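Local coordinates for protein Two-component system sensor histidine kinase (Bacteroides thetaiotaomicron, PDB 3OTT) that probably senses saccharides outside the cell, through this propeller-and-sandwich extracellular part, and relays the signal as a histidine kinase and DNA-binding transcription regulator, at residues Ile424-Asp427 with Gln431-Ile434; His377-Glu380 with Leu386-Ala389; Thr114-Leu117 with Gly122-Thr125; Thr134-Arg139 with Cys168-Ser173; Arg653-Asn658 with Tyr669-Leu674. All coordinates share one frame; numbering follows the deposited sequence.

Interaction 1: residues Ile424-Asp427 with Gln431-Ile434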
# COMPACT_ATOMS: atom_id res chain seq x y z
N ILE B 424 20.53 -14.14 22.60
CA ILE B 424 20.23 -15.43 23.16
C ILE B 424 20.94 -16.51 22.42
O ILE B 424 21.11 -16.40 21.19
CB ILE B 424 18.74 -15.70 23.09
CG1 ILE B 424 18.41 -17.13 23.51
CG2 ILE B 424 18.27 -15.59 21.70
CD1 ILE B 424 16.95 -17.22 24.00
N PHE B 425 21.40 -17.53 23.14
CA PHE B 425 21.82 -18.81 22.52
C PHE B 425 21.60 -19.95 23.48
O PHE B 425 21.41 -19.71 24.66
CB PHE B 425 23.31 -18.77 22.01
CG PHE B 425 24.37 -18.77 23.13
CD1 PHE B 425 24.95 -17.55 23.57
CD2 PHE B 425 24.78 -19.94 23.73
CE1 PHE B 425 25.93 -17.52 24.57
CE2 PHE B 425 25.78 -19.94 24.79
CZ PHE B 425 26.35 -18.72 25.20
N GLU B 426 21.68 -21.19 22.98
CA GLU B 426 21.56 -22.37 23.83
C GLU B 426 22.93 -23.07 23.91
O GLU B 426 23.57 -23.23 22.90
CB GLU B 426 20.46 -23.35 23.35
CG GLU B 426 20.33 -24.61 24.33
CD GLU B 426 19.45 -25.82 23.83
OE1 GLU B 426 18.69 -25.71 22.86
OE2 GLU B 426 19.52 -26.93 24.44
N ASP B 427 23.38 -23.43 25.13
CA ASP B 427 24.64 -24.13 25.25
C ASP B 427 24.46 -25.61 24.97
O ASP B 427 23.40 -26.03 24.55
CB ASP B 427 25.37 -23.85 26.58
CG ASP B 427 24.63 -24.39 27.81
OD1 ASP B 427 23.69 -25.21 27.70
OD2 ASP B 427 25.02 -23.97 28.94
N GLN B 431 20.87 -25.36 28.47
CA GLN B 431 20.64 -24.06 29.09
C GLN B 431 20.55 -22.90 28.07
O GLN B 431 21.31 -22.83 27.14
CB GLN B 431 21.72 -23.79 30.17
CG GLN B 431 21.74 -24.77 31.36
CD GLN B 431 22.92 -24.48 32.25
OE1 GLN B 431 24.05 -24.28 31.77
NE2 GLN B 431 22.69 -24.40 33.57
N LEU B 432 19.64 -21.96 28.28
CA LEU B 432 19.55 -20.77 27.45
C LEU B 432 20.32 -19.65 28.09
O LEU B 432 20.17 -19.42 29.27
CB LEU B 432 18.10 -20.35 27.37
CG LEU B 432 17.28 -20.25 26.10
CD1 LEU B 432 17.74 -21.30 25.09
CD2 LEU B 432 15.81 -20.35 26.54
N TRP B 433 21.18 -18.97 27.34
CA TRP B 433 22.02 -17.85 27.84
C TRP B 433 21.37 -16.60 27.25
O TRP B 433 21.17 -16.53 26.02
CB TRP B 433 23.47 -18.02 27.35
CG TRP B 433 24.24 -19.05 28.16
CD1 TRP B 433 24.05 -20.42 28.19
CD2 TRP B 433 25.32 -18.78 29.08
NE1 TRP B 433 24.96 -21.01 29.04
CE2 TRP B 433 25.73 -20.02 29.61
CE3 TRP B 433 25.99 -17.61 29.46
CZ2 TRP B 433 26.77 -20.12 30.56
CZ3 TRP B 433 27.04 -17.70 30.41
CH2 TRP B 433 27.40 -18.95 30.94
N ILE B 434 21.00 -15.64 28.10
CA ILE B 434 20.22 -14.48 27.68
C ILE B 434 20.92 -13.20 28.11
O ILE B 434 21.18 -13.00 29.28
CB ILE B 434 18.81 -14.53 28.28
CG1 ILE B 434 18.10 -15.81 27.85
CG2 ILE B 434 17.98 -13.29 27.91
CD1 ILE B 434 17.04 -16.26 28.86
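Phe425 and Trp433 face each other across two antiparallel strands and fit as hollow and bump. The bump is the methylene of Trp433, whose CB lies 3.8 Å from the centroid of the Phe425 ring, a CH-pi contact displaced toward the rim. In return the phenyl lays its far corner over the indole, with Phe425 CZ 3.7 Å from Trp433 CG. The planes are only 5° apart, yet so far slid that the rings barely overlap. With chi1 at 71° the phenyl stands between its own backbone N and carbonyl carbon, which brings it over the tryptophan. On the opposite face of the sheet Ile424 pushes CD1 against Leu432 CG at 3.7 Å, while Leu432 CD1 nestles beside Glu426 CB.

Asp427 closes the turn. Its OD2 accepts from Trp433 NE1 at 3.0 Å; the oxygen lies in the indole plane, but the donor approaches from 50° above the carboxylate plane. OD1 takes Gln431 N at 2.9 Å and, within the turn, Ala429 N as well. With an alanine here, the indole N-H and the backbone N-H of Gln431 would probably lose their acceptors, and the indole would turn more freely. Trp433 N gives a nearly linear bond to Phe425 O at 2.8 Å.

The aromatic pair also packs on Ile477 of strand 474-479, and Ile424 touches strand 375-380, so each face of the pair of strands meets a different blade. A hairpin of a blade's first two strands, wedged between its neighbours, is typical of the beta-propeller.

Interaction 2: residues His377-Glu380 with Leu386-Ala389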
# COMPACT_ATOMS: atom_id res chain seq x y z
N HIS B 377 17.17 -9.93 18.12
CA HIS B 377 17.89 -11.14 17.76
C HIS B 377 16.93 -12.28 17.50
O HIS B 377 15.89 -12.38 18.16
CB HIS B 377 18.94 -11.56 18.79
CG HIS B 377 19.97 -12.49 18.24
ND1 HIS B 377 20.32 -13.68 18.86
CD2 HIS B 377 20.69 -12.45 17.09
CE1 HIS B 377 21.25 -14.29 18.14
NE2 HIS B 377 21.50 -13.55 17.07
N ILE B 378 17.26 -13.05 16.47
CA ILE B 378 16.52 -14.25 16.10
C ILE B 378 17.49 -15.46 16.15
O ILE B 378 18.60 -15.41 15.59
CB ILE B 378 15.90 -14.10 14.68
CG1 ILE B 378 15.17 -12.76 14.58
CG2 ILE B 378 14.93 -15.30 14.38
CD1 ILE B 378 14.79 -12.35 13.08
N TYR B 379 17.06 -16.55 16.78
CA TYR B 379 17.89 -17.69 17.03
C TYR B 379 17.11 -19.01 16.96
O TYR B 379 15.98 -19.14 17.48
CB TYR B 379 18.50 -17.53 18.41
CG TYR B 379 19.31 -18.71 18.90
CD1 TYR B 379 20.56 -19.00 18.34
CD2 TYR B 379 18.83 -19.51 19.92
CE1 TYR B 379 21.31 -20.08 18.78
CE2 TYR B 379 19.57 -20.59 20.37
CZ TYR B 379 20.81 -20.87 19.80
OH TYR B 379 21.56 -21.90 20.25
N GLU B 380 17.71 -20.00 16.35
CA GLU B 380 17.12 -21.34 16.38
C GLU B 380 17.95 -22.24 17.28
O GLU B 380 19.17 -22.33 17.09
CB GLU B 380 17.05 -21.92 14.95
CG GLU B 380 16.23 -23.17 14.91
CD GLU B 380 16.09 -23.81 13.53
OE1 GLU B 380 16.20 -23.16 12.45
OE2 GLU B 380 15.79 -24.99 13.54
N LEU B 386 12.43 -21.94 17.62
CA LEU B 386 12.75 -20.61 17.18
C LEU B 386 12.59 -19.62 18.38
O LEU B 386 11.50 -19.52 18.92
CB LEU B 386 11.80 -20.25 16.05
CG LEU B 386 12.19 -19.07 15.12
CD1 LEU B 386 11.91 -17.79 15.73
CD2 LEU B 386 13.65 -19.11 14.70
N TRP B 387 13.66 -18.94 18.76
CA TRP B 387 13.58 -17.92 19.80
C TRP B 387 13.84 -16.47 19.29
O TRP B 387 14.64 -16.27 18.38
CB TRP B 387 14.57 -18.20 20.89
CG TRP B 387 14.35 -19.55 21.60
CD1 TRP B 387 14.87 -20.74 21.23
CD2 TRP B 387 13.64 -19.79 22.82
NE1 TRP B 387 14.52 -21.71 22.10
CE2 TRP B 387 13.77 -21.16 23.10
CE3 TRP B 387 12.94 -18.98 23.72
CZ2 TRP B 387 13.21 -21.75 24.22
CZ3 TRP B 387 12.38 -19.55 24.82
CH2 TRP B 387 12.51 -20.93 25.07
N ILE B 388 13.19 -15.47 19.88
CA ILE B 388 13.49 -14.09 19.50
C ILE B 388 13.77 -13.27 20.76
O ILE B 388 13.15 -13.53 21.83
CB ILE B 388 12.40 -13.45 18.58
CG1 ILE B 388 11.06 -13.51 19.27
CG2 ILE B 388 12.27 -14.19 17.14
CD1 ILE B 388 10.06 -12.46 18.71
N ALA B 389 14.71 -12.34 20.66
CA ALA B 389 14.94 -11.44 21.76
C ALA B 389 14.37 -10.10 21.33
O ALA B 389 14.59 -9.66 20.16
CB ALA B 389 16.47 -11.32 22.09
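Ile378 and Ile388 lie side by side on one face of a beta hairpin, pointing the same way, in a propeller blade whose sequence here belongs to the two-component regulator propeller family. Their CG2 methyls meet at 4.0 Å. Leu386 comes in from the neighbouring position at a slant, bringing CD2 to 4.0 Å from Ile378 CG2, which thus touches two partners across the hairpin. In Ile378 CG2 is anti to the backbone N (chi1 -48° for CG1), whereas in Ile388 the same branch is anti to the carbonyl carbon; the two methyls converge from these different settings. This aliphatic face packs on Phe330 and Ser328 of strand 326-331.

The other face carries His377, Tyr379, Trp387 and Ala389, and here the large groups splay apart. The Tyr379 and Trp387 side chains diverge, and their rings meet obliquely, Tyr379 CD2 to Trp387 CD1 being 4.3 Å. His377 and Ala389 touch through their CB atoms, while the imidazole leads away to stack on Tyr423. Glu380 OE2 is hydrogen-bonded to Ser333 OG.

Trp387 NE1 is bonded to Asp381 OD2 in the turn, an echo of the aspartate-tryptophan bond in hairpin 421-436. Along the backbone, Trp387 N reaches Tyr379 O at 2.7 Å, with an N-H...O angle of 169°.

Interaction 3: residues Thr114-Leu117 with Gly122-Thr125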
# COMPACT_ATOMS: atom_id res chain seq x y z
N THR B 114 -12.24 5.03 -17.51
CA THR B 114 -12.46 5.78 -18.70
C THR B 114 -11.16 5.83 -19.52
O THR B 114 -10.12 6.22 -18.97
CB THR B 114 -12.88 7.20 -18.36
OG1 THR B 114 -14.15 7.14 -17.70
CG2 THR B 114 -13.09 7.96 -19.59
N LEU B 115 -11.24 5.50 -20.81
CA LEU B 115 -10.09 5.59 -21.72
C LEU B 115 -10.21 6.85 -22.61
O LEU B 115 -11.19 7.00 -23.35
CB LEU B 115 -10.04 4.35 -22.61
CG LEU B 115 -8.86 4.17 -23.58
CD1 LEU B 115 -7.50 4.04 -22.86
CD2 LEU B 115 -9.03 3.03 -24.52
N TRP B 116 -9.21 7.73 -22.51
CA TRP B 116 -9.06 8.91 -23.32
C TRP B 116 -8.37 8.51 -24.65
O TRP B 116 -7.35 7.82 -24.64
CB TRP B 116 -8.21 9.97 -22.59
CG TRP B 116 -8.91 10.70 -21.46
CD1 TRP B 116 -9.07 10.25 -20.17
CD2 TRP B 116 -9.58 11.98 -21.52
NE1 TRP B 116 -9.77 11.17 -19.43
CE2 TRP B 116 -10.08 12.25 -20.22
CE3 TRP B 116 -9.75 12.94 -22.52
CZ2 TRP B 116 -10.78 13.44 -19.90
CZ3 TRP B 116 -10.47 14.13 -22.21
CH2 TRP B 116 -10.97 14.36 -20.90
N LEU B 117 -8.88 9.02 -25.77
CA LEU B 117 -8.40 8.72 -27.11
C LEU B 117 -8.12 10.04 -27.77
O LEU B 117 -9.00 10.92 -27.83
CB LEU B 117 -9.51 8.02 -27.97
CG LEU B 117 -10.18 6.77 -27.36
CD1 LEU B 117 -11.37 6.19 -28.19
CD2 LEU B 117 -9.07 5.67 -27.10
N GLY B 122 -9.86 14.60 -33.57
CA GLY B 122 -10.68 14.81 -32.38
C GLY B 122 -10.13 14.11 -31.14
O GLY B 122 -9.22 13.26 -31.21
N LEU B 123 -10.69 14.49 -29.99
CA LEU B 123 -10.36 13.96 -28.71
C LEU B 123 -11.62 13.34 -28.16
O LEU B 123 -12.72 13.92 -28.29
CB LEU B 123 -9.89 15.09 -27.75
CG LEU B 123 -9.57 14.73 -26.29
CD1 LEU B 123 -8.31 13.82 -26.19
CD2 LEU B 123 -9.42 16.00 -25.40
N TYR B 124 -11.45 12.16 -27.53
CA TYR B 124 -12.63 11.39 -27.13
C TYR B 124 -12.42 10.76 -25.77
O TYR B 124 -11.30 10.55 -25.31
CB TYR B 124 -12.95 10.27 -28.17
CG TYR B 124 -13.07 10.80 -29.58
CD1 TYR B 124 -11.93 11.03 -30.35
CD2 TYR B 124 -14.32 11.11 -30.12
CE1 TYR B 124 -12.04 11.54 -31.65
CE2 TYR B 124 -14.45 11.58 -31.40
CZ TYR B 124 -13.30 11.82 -32.15
OH TYR B 124 -13.42 12.30 -33.41
N THR B 125 -13.54 10.42 -25.17
CA THR B 125 -13.55 9.60 -24.00
C THR B 125 -14.30 8.31 -24.31
O THR B 125 -15.26 8.29 -25.13
CB THR B 125 -14.12 10.48 -22.88
OG1 THR B 125 -13.04 10.87 -22.01
CG2 THR B 125 -15.16 9.90 -22.15
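Leu117 and Tyr124 form a hydrogen-bonded pair between almost exactly antiparallel strands (174°), Leu117 N giving to Tyr124 O at 2.9 Å and Tyr124 N to Leu117 O at 2.8 Å. One step along, Trp116 pairs with Thr125, and here a hydroxyl meets a ring face. Thr125 OG1 stands 3.6 Å above the indole plane, over its centre, so the hydroxyl end faces the ring system. Leu123 approaches the same indole at its edge, with CD2 3.8 Å from Trp116 CZ3. Leu123 CD1, the sister branch, rests 3.4 Å from Leu117 O. The methyl of Thr125, CG2, touches Thr114 CG2. On the opposite face Leu117 and Tyr124 meet through their CB atoms.

Replacing Trp116 with a valine would probably open a gap beneath Thr125 and beside Leu123, and leave Gln111 OE1 without the indole NE1 that bonds to it. The strand pair is the centre of a four-stranded blade: strand 105-111 flanks it beyond Trp116 and strand 133-136 beyond Thr125, while Trp116 and Leu123 press on strands 148-153 and 159-163 of the next blade.

Interaction 4: residues Thr134-Arg139 with Cys168-Ser173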
# COMPACT_ATOMS: atom_id res chain seq x y z
N THR B 134 -17.64 9.80 -26.09
CA THR B 134 -17.98 11.19 -25.89
C THR B 134 -16.89 11.95 -26.58
O THR B 134 -15.73 11.61 -26.44
CB THR B 134 -17.90 11.60 -24.40
OG1 THR B 134 -18.95 10.97 -23.65
CG2 THR B 134 -18.03 13.10 -24.26
N SER B 135 -17.27 13.02 -27.26
CA SER B 135 -16.39 13.77 -28.09
C SER B 135 -16.09 15.09 -27.45
O SER B 135 -16.94 15.65 -26.79
CB SER B 135 -17.09 14.01 -29.42
OG SER B 135 -16.35 14.90 -30.23
N PHE B 136 -14.87 15.59 -27.65
CA PHE B 136 -14.45 16.88 -27.16
C PHE B 136 -13.90 17.67 -28.30
O PHE B 136 -13.09 17.16 -29.09
CB PHE B 136 -13.36 16.74 -26.11
CG PHE B 136 -13.85 16.09 -24.86
CD1 PHE B 136 -13.81 14.70 -24.72
CD2 PHE B 136 -14.43 16.86 -23.86
CE1 PHE B 136 -14.33 14.10 -23.61
CE2 PHE B 136 -14.92 16.26 -22.73
CZ PHE B 136 -14.86 14.89 -22.60
N ASP B 137 -14.30 18.93 -28.39
CA ASP B 137 -13.74 19.69 -29.50
C ASP B 137 -13.33 21.14 -29.24
O ASP B 137 -13.34 21.66 -28.11
CB ASP B 137 -14.62 19.53 -30.75
CG ASP B 137 -15.80 20.49 -30.79
OD1 ASP B 137 -16.50 20.69 -29.76
OD2 ASP B 137 -16.01 21.07 -31.88
N THR B 138 -12.96 21.77 -30.34
CA THR B 138 -12.53 23.17 -30.41
C THR B 138 -13.62 24.18 -29.98
O THR B 138 -13.42 25.00 -29.10
CB THR B 138 -11.94 23.38 -31.84
OG1 THR B 138 -10.70 24.06 -31.75
CG2 THR B 138 -12.88 24.08 -32.78
N ARG B 139 -14.80 24.07 -30.58
CA ARG B 139 -15.94 24.95 -30.33
C ARG B 139 -16.65 24.71 -29.00
O ARG B 139 -16.83 25.66 -28.22
CB ARG B 139 -16.91 24.80 -31.49
CG ARG B 139 -16.42 25.61 -32.67
CD ARG B 139 -16.89 25.14 -34.05
NE ARG B 139 -15.95 25.62 -35.08
CZ ARG B 139 -15.91 26.88 -35.54
NH1 ARG B 139 -16.75 27.80 -35.09
NH2 ARG B 139 -15.00 27.21 -36.46
N CYS B 168 -2.92 22.04 -23.31
CA CYS B 168 -3.99 22.45 -22.51
C CYS B 168 -4.27 21.38 -21.48
O CYS B 168 -3.69 20.29 -21.51
CB CYS B 168 -5.18 22.71 -23.39
SG CYS B 168 -5.92 21.28 -24.11
N ARG B 169 -5.17 21.69 -20.56
CA ARG B 169 -5.46 20.87 -19.42
C ARG B 169 -6.95 20.78 -19.19
O ARG B 169 -7.63 21.79 -19.09
CB ARG B 169 -4.79 21.45 -18.18
CG ARG B 169 -5.15 20.66 -16.94
CD ARG B 169 -4.38 21.10 -15.71
NE ARG B 169 -4.48 22.53 -15.43
CZ ARG B 169 -3.59 23.20 -14.70
NH1 ARG B 169 -2.53 22.59 -14.19
NH2 ARG B 169 -3.76 24.50 -14.51
N TYR B 170 -7.47 19.57 -19.02
CA TYR B 170 -8.92 19.43 -18.80
C TYR B 170 -9.44 20.05 -17.50
O TYR B 170 -8.83 19.90 -16.43
CB TYR B 170 -9.27 17.98 -18.79
CG TYR B 170 -10.72 17.67 -18.78
CD1 TYR B 170 -11.61 18.30 -19.65
CD2 TYR B 170 -11.21 16.70 -17.92
CE1 TYR B 170 -12.97 17.95 -19.64
CE2 TYR B 170 -12.53 16.33 -17.93
CZ TYR B 170 -13.41 16.94 -18.77
OH TYR B 170 -14.74 16.55 -18.73
N ILE B 171 -10.60 20.69 -17.61
CA ILE B 171 -11.30 21.25 -16.45
C ILE B 171 -12.59 20.44 -16.20
O ILE B 171 -13.60 20.69 -16.84
CB ILE B 171 -11.64 22.75 -16.66
CG1 ILE B 171 -10.41 23.49 -17.25
CG2 ILE B 171 -12.15 23.36 -15.34
CD1 ILE B 171 -10.70 25.01 -17.81
N PRO B 172 -12.56 19.46 -15.30
CA PRO B 172 -13.80 18.70 -15.18
C PRO B 172 -14.95 19.46 -14.50
O PRO B 172 -16.06 18.97 -14.50
CB PRO B 172 -13.40 17.44 -14.40
CG PRO B 172 -12.19 17.88 -13.55
CD PRO B 172 -11.50 19.00 -14.38
N SER B 173 -14.72 20.66 -13.97
CA SER B 173 -15.82 21.54 -13.45
C SER B 173 -16.88 21.77 -14.50
O SER B 173 -18.06 21.54 -14.28
CB SER B 173 -15.30 22.93 -13.12
OG SER B 173 -14.62 22.89 -11.90
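Two successive propeller blades abut where Phe136, on the outermost strand 133-136 of one, meets Tyr170 of strand 166-171 in the next. The backbones stand well apart, with CA atoms of the two residues 10.3 Å from each other, so the side chains alone span the distance. Phe136 CE2 is the touching corner: it lies 4.0 Å from Tyr170 OH and 4.0 Å from Tyr170 CE1. The side chains run roughly at right angles, and the ring planes are turned 79° apart with centroids separated by 5.8 Å. The approach remains oblique.

The tyrosine is carried out toward the phenylalanine because its CG is anti to the backbone N (chi1 -171°). One face of its ring is also approached by Pro172 N, 4.0 Å above the plane and toward the rim, so the tyrosine is backed by its own chain as it reaches across. Phe177 meets the same ring from strand 176-180.

Trp116, from strand 114-119 of the same blade as Phe136, joins the group: it meets Tyr170 edge-to-face and Phe136 with planes about 25° apart. Just after Phe136 the chain turns into the short helix 138-141. Asp137 takes the N-cap position there, its OD2 accepting a long, weak bond from Arg139 N at 3.5 Å, while its OD1 accepts from Arg140 N.

The direct contact is small, 67 Å² in all and without a hydrogen bond across it. A few aromatic side chains reaching from one blade's sheet to the next, with no strand pairing between them, represent the face-to-face blade packing of a beta-propeller.

Interaction 5: residues Arg653-Asn658 with Tyr669-Leu674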
# COMPACT_ATOMS: atom_id res chain seq x y z
N ARG B 653 -5.69 -21.41 -36.06
CA ARG B 653 -6.37 -22.75 -36.06
C ARG B 653 -7.53 -22.87 -35.04
O ARG B 653 -7.47 -22.35 -33.92
CB ARG B 653 -5.40 -23.91 -35.78
CG ARG B 653 -4.03 -23.86 -36.46
CD ARG B 653 -3.83 -24.90 -37.58
NE ARG B 653 -4.62 -26.12 -37.40
CZ ARG B 653 -4.48 -27.23 -38.13
NH1 ARG B 653 -3.52 -27.30 -39.05
NH2 ARG B 653 -5.29 -28.28 -37.93
N ASP B 654 -8.57 -23.59 -35.45
CA ASP B 654 -9.68 -24.04 -34.59
C ASP B 654 -9.29 -24.93 -33.41
O ASP B 654 -9.92 -24.90 -32.35
CB ASP B 654 -10.66 -24.88 -35.44
CG ASP B 654 -11.46 -24.05 -36.39
OD1 ASP B 654 -11.08 -22.85 -36.55
OD2 ASP B 654 -12.45 -24.56 -36.96
N ASP B 655 -8.27 -25.74 -33.61
CA ASP B 655 -8.12 -26.92 -32.76
C ASP B 655 -6.93 -26.82 -31.82
O ASP B 655 -6.42 -27.83 -31.30
CB ASP B 655 -8.05 -28.19 -33.64
CG ASP B 655 -6.95 -28.13 -34.72
OD1 ASP B 655 -6.61 -27.02 -35.21
OD2 ASP B 655 -6.42 -29.20 -35.09
N VAL B 656 -6.47 -25.60 -31.58
CA VAL B 656 -5.27 -25.45 -30.81
C VAL B 656 -5.46 -24.34 -29.78
O VAL B 656 -6.03 -23.33 -30.11
CB VAL B 656 -4.05 -25.22 -31.76
CG1 VAL B 656 -3.02 -24.44 -31.10
CG2 VAL B 656 -3.47 -26.53 -32.14
N PRO B 657 -5.00 -24.53 -28.54
CA PRO B 657 -5.24 -23.44 -27.56
C PRO B 657 -4.00 -22.51 -27.49
O PRO B 657 -3.04 -22.70 -28.25
CB PRO B 657 -5.47 -24.20 -26.24
CG PRO B 657 -4.50 -25.41 -26.39
CD PRO B 657 -4.45 -25.75 -27.90
N ASN B 658 -4.09 -21.46 -26.66
CA ASN B 658 -2.94 -20.61 -26.37
C ASN B 658 -2.03 -21.33 -25.43
O ASN B 658 -2.33 -21.49 -24.23
CB ASN B 658 -3.31 -19.24 -25.78
CG ASN B 658 -2.11 -18.22 -25.89
OD1 ASN B 658 -0.96 -18.62 -26.03
ND2 ASN B 658 -2.40 -16.95 -25.86
N TYR B 669 -4.01 -37.65 -33.94
CA TYR B 669 -3.00 -38.65 -34.24
C TYR B 669 -1.93 -38.11 -35.19
O TYR B 669 -0.76 -38.40 -35.03
CB TYR B 669 -3.66 -39.96 -34.79
CG TYR B 669 -3.95 -39.93 -36.28
CD1 TYR B 669 -4.99 -39.15 -36.78
CD2 TYR B 669 -3.15 -40.62 -37.19
CE1 TYR B 669 -5.25 -39.08 -38.13
CE2 TYR B 669 -3.40 -40.57 -38.56
CZ TYR B 669 -4.46 -39.80 -39.02
OH TYR B 669 -4.78 -39.71 -40.36
N ASP B 670 -2.32 -37.32 -36.18
CA ASP B 670 -1.35 -36.75 -37.15
C ASP B 670 -0.77 -35.37 -36.79
O ASP B 670 -0.07 -34.75 -37.59
CB ASP B 670 -1.95 -36.70 -38.56
CG ASP B 670 -3.25 -35.91 -38.62
OD1 ASP B 670 -3.91 -35.71 -37.57
OD2 ASP B 670 -3.65 -35.52 -39.74
N GLN B 671 -1.06 -34.92 -35.58
CA GLN B 671 -0.43 -33.74 -35.03
C GLN B 671 0.58 -34.24 -34.02
O GLN B 671 0.53 -33.92 -32.82
CB GLN B 671 -1.50 -32.83 -34.37
CG GLN B 671 -2.51 -32.30 -35.39
CD GLN B 671 -3.59 -31.38 -34.80
OE1 GLN B 671 -4.23 -31.70 -33.81
NE2 GLN B 671 -3.82 -30.27 -35.45
N ASN B 672 1.52 -35.05 -34.49
CA ASN B 672 2.41 -35.74 -33.56
C ASN B 672 3.89 -35.40 -33.75
O ASN B 672 4.77 -36.10 -33.19
CB ASN B 672 2.18 -37.29 -33.66
CG ASN B 672 2.47 -37.81 -35.05
OD1 ASN B 672 2.30 -37.09 -36.02
ND2 ASN B 672 2.92 -39.02 -35.14
N ASN B 673 4.16 -34.38 -34.54
CA ASN B 673 5.51 -33.87 -34.71
C ASN B 673 5.52 -32.44 -34.18
O ASN B 673 5.04 -31.53 -34.83
CB ASN B 673 5.96 -34.01 -36.18
CG ASN B 673 6.09 -35.51 -36.61
OD1 ASN B 673 7.09 -36.16 -36.35
ND2 ASN B 673 5.05 -36.04 -37.28
N LEU B 674 6.01 -32.30 -32.95
CA LEU B 674 5.77 -31.14 -32.09
C LEU B 674 7.04 -30.38 -31.70
O LEU B 674 8.10 -30.99 -31.45
CB LEU B 674 5.08 -31.59 -30.81
CG LEU B 674 3.84 -32.45 -30.94
CD1 LEU B 674 3.32 -32.66 -29.57
CD2 LEU B 674 2.76 -31.79 -31.85
O HOH W 1 -6.31 -30.80 -32.26
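Gln671 of segment 669-674 meets Asp655 and lies beside Arg653 of segment 653-658. Leading up to it, Asp670 CB sits over the ring of Tyr669, 3.9 Å above its plane. Gln671 then runs extended beyond CG (chi2 -179°), which carries its amide across to the other loop. There NE2 gives a hydrogen bond to Asp655 OD2 at 2.8 Å, tilted from the amide plane and 31° out of the carboxylate plane.

Asp655 is held by more than the glutamine. Arg653 grips it side-on, NE reaching OD1 at 3.1 Å on the syn side and NH2 reaching both oxygens, in a salt bridge within the segment. Arg653 NH2 and Gln671 NE2 come to OD2 from opposite faces of the carboxylate plane, and Lys668 NZ adds a second salt bridge to that oxygen. Such a gathering of donors would probably favour the ionised carboxylate.

Both loops cross from one sheet to the other of a C-terminal beta-sandwich, which contains the Y_Y_Y sequence family of the E-set clan: segment 653-658 leads from strand 646-648 to strand 664-667, and the loop with Gln671 returns from there to strand 674-679.

Gln671 OE1 is bonded to Lys668 N and also has a water 2.7 Å away, which lies 3.1 Å from Asp655 O and so spans the loops a second time. Further along, Asn672 ND2 bonds to Leu717 O, and Leu674 begins strand 674-679.

The five contacts fall into three groups. Interactions 1 and 2 touch, their centres 10 Å apart, where Tyr379 OH meets Glu426 N at 2.8 Å and Leu432 packs on Trp387, so neighbouring propeller hairpins bind directly. Interactions 3 and 4 are likewise about 10 Å apart between centres, joined by Leu123 O with Phe136 N along adjacent strands of one blade. These two pairs lie on opposite sides of the chain, interactions 2 and 3 being about 57 Å apart at their centres. Interaction 5, in the sandwich part, comes nearest to interaction 3, about 21 Å between nearest atoms. None of the five includes a residue of the hexatantalum dodecabromide pocket.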